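Local coordinates for protein nucleoporin NUP82 (Chaetomium thermophilum, PDB 5CWW) that probably serves as a structural component of the nuclear pore complex and a docking partner for transport factors, the chain here being its N-terminal beta-propeller part, at residues L163-H168 and T211-T216; E386-D391 and L431-Q436. One frame throughout, in Å; residues are numbered along the deposited sequence.

Interaction 1. Residues L163-H168 and T211-T216; sequences LGPTTH and TFDAPT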
loop_
_atom_site.group_PDB
_atom_site.type_symbol
_atom_site.label_atom_id
_atom_site.label_comp_id
_atom_site.label_asym_id
_atom_site.label_seq_id
_atom_site.Cartn_x
_atom_site.Cartn_y
_atom_site.Cartn_z
ATOM N N LEU B 163 -7.546 8.785 -15.352
ATOM C CA LEU B 163 -7.045 9.297 -14.083
ATOM C C LEU B 163 -5.561 9.626 -14.203
ATOM O O LEU B 163 -4.739 8.744 -14.458
ATOM C CB LEU B 163 -7.273 8.282 -12.961
ATOM C CG LEU B 163 -7.070 8.810 -11.538
ATOM C CD1 LEU B 163 -8.220 9.718 -11.129
ATOM C CD2 LEU B 163 -6.910 7.663 -10.548
ATOM N N GLY B 164 -5.228 10.901 -14.031
ATOM C CA GLY B 164 -3.857 11.362 -14.151
ATOM C C GLY B 164 -3.235 11.017 -15.491
ATOM O O GLY B 164 -2.337 10.179 -15.556
ATOM N N PRO B 165 -3.712 11.660 -16.570
ATOM C CA PRO B 165 -3.202 11.427 -17.928
ATOM C C PRO B 165 -1.688 11.607 -18.069
ATOM O O PRO B 165 -1.077 10.932 -18.896
ATOM C CB PRO B 165 -3.941 12.479 -18.765
ATOM C CG PRO B 165 -5.168 12.785 -18.000
ATOM C CD PRO B 165 -4.807 12.645 -16.554
ATOM N N THR B 166 -1.106 12.515 -17.291
ATOM C CA THR B 166 0.332 12.777 -17.354
ATOM C C THR B 166 1.063 12.168 -16.157
ATOM O O THR B 166 2.280 12.311 -16.028
ATOM C CB THR B 166 0.630 14.292 -17.409
ATOM O OG1 THR B 166 0.312 14.899 -16.151
ATOM C CG2 THR B 166 -0.177 14.960 -18.515
ATOM N N THR B 167 0.312 11.489 -15.294
ATOM C CA THR B 167 0.848 10.930 -14.056
ATOM C C THR B 167 0.952 9.408 -14.142
ATOM O O THR B 167 2.044 8.844 -14.065
ATOM C CB THR B 167 -0.033 11.314 -12.852
ATOM O OG1 THR B 167 -0.196 12.738 -12.815
ATOM C CG2 THR B 167 0.595 10.844 -11.550
ATOM N N HIS B 168 -0.190 8.748 -14.291
ATOM C CA HIS B 168 -0.220 7.296 -14.411
ATOM C C HIS B 168 -0.090 6.900 -15.878
ATOM O O HIS B 168 -1.084 6.694 -16.577
ATOM C CB HIS B 168 -1.499 6.735 -13.793
ATOM C CG HIS B 168 -1.557 6.884 -12.304
ATOM N ND1 HIS B 168 -0.573 6.397 -11.470
ATOM C CD2 HIS B 168 -2.477 7.465 -11.497
ATOM C CE1 HIS B 168 -0.884 6.670 -10.216
ATOM N NE2 HIS B 168 -2.036 7.317 -10.205
ATOM N N THR B 211 -10.656 17.117 -11.631
ATOM C CA THR B 211 -10.492 16.232 -10.474
ATOM C C THR B 211 -9.891 14.894 -10.884
ATOM O O THR B 211 -9.285 14.202 -10.067
ATOM C CB THR B 211 -11.825 15.968 -9.754
ATOM O OG1 THR B 211 -12.748 15.340 -10.654
ATOM C CG2 THR B 211 -12.420 17.268 -9.230
ATOM N N PHE B 212 -10.062 14.534 -12.151
ATOM C CA PHE B 212 -9.480 13.309 -12.689
ATOM C C PHE B 212 -8.066 13.552 -13.224
ATOM O O PHE B 212 -7.267 12.618 -13.325
ATOM C CB PHE B 212 -10.368 12.738 -13.799
ATOM C CG PHE B 212 -11.708 12.251 -13.319
ATOM C CD1 PHE B 212 -12.788 13.114 -13.236
ATOM C CD2 PHE B 212 -11.888 10.926 -12.960
ATOM C CE1 PHE B 212 -14.022 12.663 -12.796
ATOM C CE2 PHE B 212 -13.120 10.469 -12.520
ATOM C CZ PHE B 212 -14.184 11.337 -12.437
ATOM N N ASP B 213 -7.758 14.804 -13.553
ATOM C CA ASP B 213 -6.486 15.143 -14.188
ATOM C C ASP B 213 -5.350 15.247 -13.180
ATOM O O ASP B 213 -4.214 14.880 -13.479
ATOM C CB ASP B 213 -6.597 16.464 -14.954
ATOM C CG ASP B 213 -7.490 16.362 -16.176
ATOM O OD1 ASP B 213 -7.497 15.298 -16.830
ATOM O OD2 ASP B 213 -8.178 17.356 -16.489
ATOM N N ALA B 214 -5.662 15.755 -11.992
ATOM C CA ALA B 214 -4.648 16.011 -10.976
ATOM C C ALA B 214 -5.134 15.598 -9.592
ATOM O O ALA B 214 -6.322 15.711 -9.289
ATOM C CB ALA B 214 -4.265 17.483 -10.978
ATOM N N PRO B 215 -4.215 15.115 -8.741
ATOM C CA PRO B 215 -4.599 14.755 -7.375
ATOM C C PRO B 215 -4.652 15.970 -6.455
ATOM O O PRO B 215 -4.000 16.976 -6.730
ATOM C CB PRO B 215 -3.494 13.791 -6.949
ATOM C CG PRO B 215 -2.292 14.260 -7.701
ATOM C CD PRO B 215 -2.792 14.829 -9.004
ATOM N N THR B 216 -5.424 15.868 -5.379
ATOM C CA THR B 216 -5.509 16.930 -4.385
ATOM C C THR B 216 -4.280 16.893 -3.479
ATOM O O THR B 216 -3.870 17.913 -2.925
ATOM C CB THR B 216 -6.783 16.804 -3.535
ATOM O OG1 THR B 216 -6.784 15.542 -2.854
ATOM C CG2 THR B 216 -8.025 16.907 -4.409
HETATM O O HOH W 1 -1.714 13.563 -14.924
#
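Gly164 and Phe212 meet backbone to backbone: the amide N of Gly164 donates to Phe212 O over 2.8 Å, almost straight at 175°. On this tight side the same carbonyl is also approached by Leu163, whose CA lies 3.4 Å from Phe212 O in a CA-H...O contact. Leu163 CB points away, but CG beside the carbonyl carbon (chi1 -167°) brings CD1 back to 4.3 Å from Phe212 CD2, meeting the ring obliquely; two buried apolar side chains suit this place. Gly164 has positive phi, and a CB there would be crowded by Thr167 CB, so the lack of a side chain fits. Its CA also makes a contact of 3.6 Å with Asp213 O.

The outer side is looser and wetter. Pro165, exposed, rests CG and CD against the carboxylate of Asp213, CG 3.6 Å from OD1, crossing it at about a right angle. Beyond it a water bonded to Thr166 N and to the hydroxyls of Thr166 and Thr167 donates to Asp213 O over 3.2 Å.

The contact links the loop after strand 160-162 to helix 210-213; Phe212 stacks on Trp161 and touches Ile139 of strand 137-141, while Leu163 packs on Val137 and on Trp202 of strand 198-203.

Interaction 2. Residues E386-D391 and L431-Q436; sequences EVELKD and LSTSGQ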
loop_
_atom_site.group_PDB
_atom_site.type_symbol
_atom_site.label_atom_id
_atom_site.label_comp_id
_atom_site.label_asym_id
_atom_site.label_seq_id
_atom_site.Cartn_x
_atom_site.Cartn_y
_atom_site.Cartn_z
ATOM N N GLU B 386 10.421 -15.554 1.651
ATOM C CA GLU B 386 9.613 -15.411 2.859
ATOM C C GLU B 386 9.657 -13.970 3.364
ATOM O O GLU B 386 8.667 -13.454 3.882
ATOM C CB GLU B 386 10.098 -16.371 3.951
ATOM C CG GLU B 386 9.800 -17.837 3.658
ATOM C CD GLU B 386 10.450 -18.787 4.649
ATOM O OE1 GLU B 386 11.468 -18.411 5.265
ATOM O OE2 GLU B 386 9.940 -19.916 4.809
ATOM N N VAL B 387 10.807 -13.323 3.206
ATOM C CA VAL B 387 10.961 -11.934 3.619
ATOM C C VAL B 387 10.245 -11.027 2.624
ATOM O O VAL B 387 9.561 -10.080 3.010
ATOM C CB VAL B 387 12.452 -11.530 3.719
ATOM C CG1 VAL B 387 12.601 -10.040 4.018
ATOM C CG2 VAL B 387 13.150 -12.351 4.789
ATOM N N GLU B 388 10.414 -11.336 1.342
ATOM C CA GLU B 388 9.825 -10.560 0.256
ATOM C C GLU B 388 8.298 -10.575 0.309
ATOM O O GLU B 388 7.682 -11.642 0.273
ATOM C CB GLU B 388 10.309 -11.108 -1.090
ATOM C CG GLU B 388 9.731 -10.407 -2.311
ATOM C CD GLU B 388 10.323 -10.924 -3.607
ATOM O OE1 GLU B 388 10.266 -12.151 -3.841
ATOM O OE2 GLU B 388 10.855 -10.103 -4.385
ATOM N N LEU B 389 7.694 -9.391 0.392
ATOM C CA LEU B 389 6.242 -9.272 0.529
ATOM C C LEU B 389 5.569 -9.004 -0.810
ATOM O O LEU B 389 6.149 -8.372 -1.697
ATOM C CB LEU B 389 5.880 -8.159 1.515
ATOM C CG LEU B 389 6.211 -8.414 2.989
ATOM C CD1 LEU B 389 5.863 -7.192 3.817
ATOM C CD2 LEU B 389 5.471 -9.635 3.517
ATOM N N LYS B 390 4.338 -9.489 -0.943
ATOM C CA LYS B 390 3.571 -9.315 -2.171
ATOM C C LYS B 390 2.182 -8.742 -1.913
ATOM O O LYS B 390 1.553 -8.206 -2.823
ATOM C CB LYS B 390 3.464 -10.652 -2.910
ATOM C CG LYS B 390 4.767 -11.083 -3.574
ATOM C CD LYS B 390 5.108 -10.194 -4.773
ATOM C CE LYS B 390 6.573 -10.284 -5.168
ATOM N NZ LYS B 390 6.951 -11.655 -5.598
ATOM N N ASP B 391 1.700 -8.850 -0.680
ATOM C CA ASP B 391 0.423 -8.239 -0.334
ATOM C C ASP B 391 0.334 -7.921 1.149
ATOM O O ASP B 391 1.079 -8.465 1.964
ATOM C CB ASP B 391 -0.739 -9.153 -0.727
ATOM C CG ASP B 391 -2.012 -8.380 -1.041
ATOM O OD1 ASP B 391 -2.075 -7.171 -0.737
ATOM O OD2 ASP B 391 -2.960 -8.988 -1.581
ATOM N N LEU B 431 1.579 -11.105 3.297
ATOM C CA LEU B 431 1.679 -12.221 2.363
ATOM C C LEU B 431 2.996 -12.168 1.591
ATOM O O LEU B 431 3.278 -11.196 0.887
ATOM C CB LEU B 431 0.490 -12.197 1.402
ATOM C CG LEU B 431 0.269 -13.349 0.422
ATOM C CD1 LEU B 431 0.315 -14.703 1.115
ATOM C CD2 LEU B 431 -1.079 -13.151 -0.259
ATOM N N SER B 432 3.802 -13.216 1.741
ATOM C CA SER B 432 5.104 -13.299 1.086
ATOM C C SER B 432 4.995 -13.948 -0.290
ATOM O O SER B 432 4.001 -14.606 -0.595
ATOM C CB SER B 432 6.088 -14.092 1.949
ATOM O OG SER B 432 6.133 -13.588 3.273
ATOM N N THR B 433 6.029 -13.766 -1.107
ATOM C CA THR B 433 6.107 -14.403 -2.421
ATOM C C THR B 433 5.884 -15.906 -2.317
ATOM O O THR B 433 5.227 -16.507 -3.167
ATOM C CB THR B 433 7.478 -14.148 -3.087
ATOM O OG1 THR B 433 7.706 -12.737 -3.198
ATOM C CG2 THR B 433 7.543 -14.782 -4.475
ATOM N N SER B 434 6.429 -16.503 -1.263
ATOM C CA SER B 434 6.350 -17.946 -1.067
ATOM C C SER B 434 4.938 -18.399 -0.723
ATOM O O SER B 434 4.649 -19.594 -0.720
ATOM C CB SER B 434 7.307 -18.384 0.040
ATOM O OG SER B 434 6.868 -17.906 1.299
ATOM N N GLY B 435 4.063 -17.444 -0.424
ATOM C CA GLY B 435 2.718 -17.753 0.023
ATOM C C GLY B 435 2.635 -17.811 1.536
ATOM O O GLY B 435 1.579 -18.097 2.097
ATOM N N GLN B 436 3.758 -17.551 2.198
ATOM C CA GLN B 436 3.786 -17.464 3.652
ATOM C C GLN B 436 2.890 -16.328 4.124
ATOM O O GLN B 436 2.914 -15.233 3.561
ATOM C CB GLN B 436 5.217 -17.249 4.157
ATOM C CG GLN B 436 5.339 -17.075 5.673
ATOM C CD GLN B 436 6.634 -16.396 6.083
ATOM O OE1 GLN B 436 6.733 -15.164 6.087
ATOM N NE2 GLN B 436 7.631 -17.195 6.435
HETATM O O HOH W 2 7.302 -20.321 2.866
#
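Thr433 sets its hydroxyl between the side chains of Glu388 and Lys390. OG1, anti to the carbonyl carbon (chi1 -57°), donates to Glu388 OE1 over 2.7 Å, reaching it from above the carboxylate plane, and accepts from Lys390 NZ, also at 2.7 Å. Glu388 comes in extended, whereas Lys390 bends at chi2 and chi4 so that CG and CE also lie against the hydroxyl, from one side. The ammonium and carboxylate form only a long salt bridge; a hydroxyl, able to donate one hydrogen bond and accept another, suits the position. Replacing Thr433 by an alanine removes OG1 and is likely to leave Glu388 OE1 and Lys390 NZ with no hydroxyl linking them. Lys390 NZ also donates to Gly488 O and makes a cation-pi contact with Trp489.

The backbones carrying them form an antiparallel pair with a classic beta bulge: Lys390 N and Asp391 N both donate to Leu431 O, at 2.7 and 3.2 Å. Thr433 N donates to Glu388 O over 3.0 Å, fixing Thr433 beside it. At the bulge, CB of Asp391 and CB of Leu431 lie side by side, 3.9 Å apart, on one face. A type I turn from Ser432 to Gly435 leads from strand 427-432 into strand 437-441. At its start Ser432 OG donates to Glu386 O over 2.6 Å, tilted from the carbonyl plane, gripping the end of helix 384-387.

Overall arrangement
From the N terminus, the chain first forms interaction 1, in which 211-216 returns to 163-168 after strands 175-180, 189-194 and 198-203, closing a loop across the boundary between one four-stranded sheet, ending at 160-162, and the next. The chain then passes through another sheet and helices 298-315 and 321-338 before interaction 2 opens at 386-391. That loop closes at 431-436, joining strands 389-395 and 427-432 at the edge of a five-stranded sheet, and holding the end of helix 384-387 to the turn after 427-432. The contacts stand in series, neither nested nor crossed. With nearest atoms about 17 Å apart they do not touch: interaction 1 ties two successive sheets, interaction 2 neighbouring strands of one.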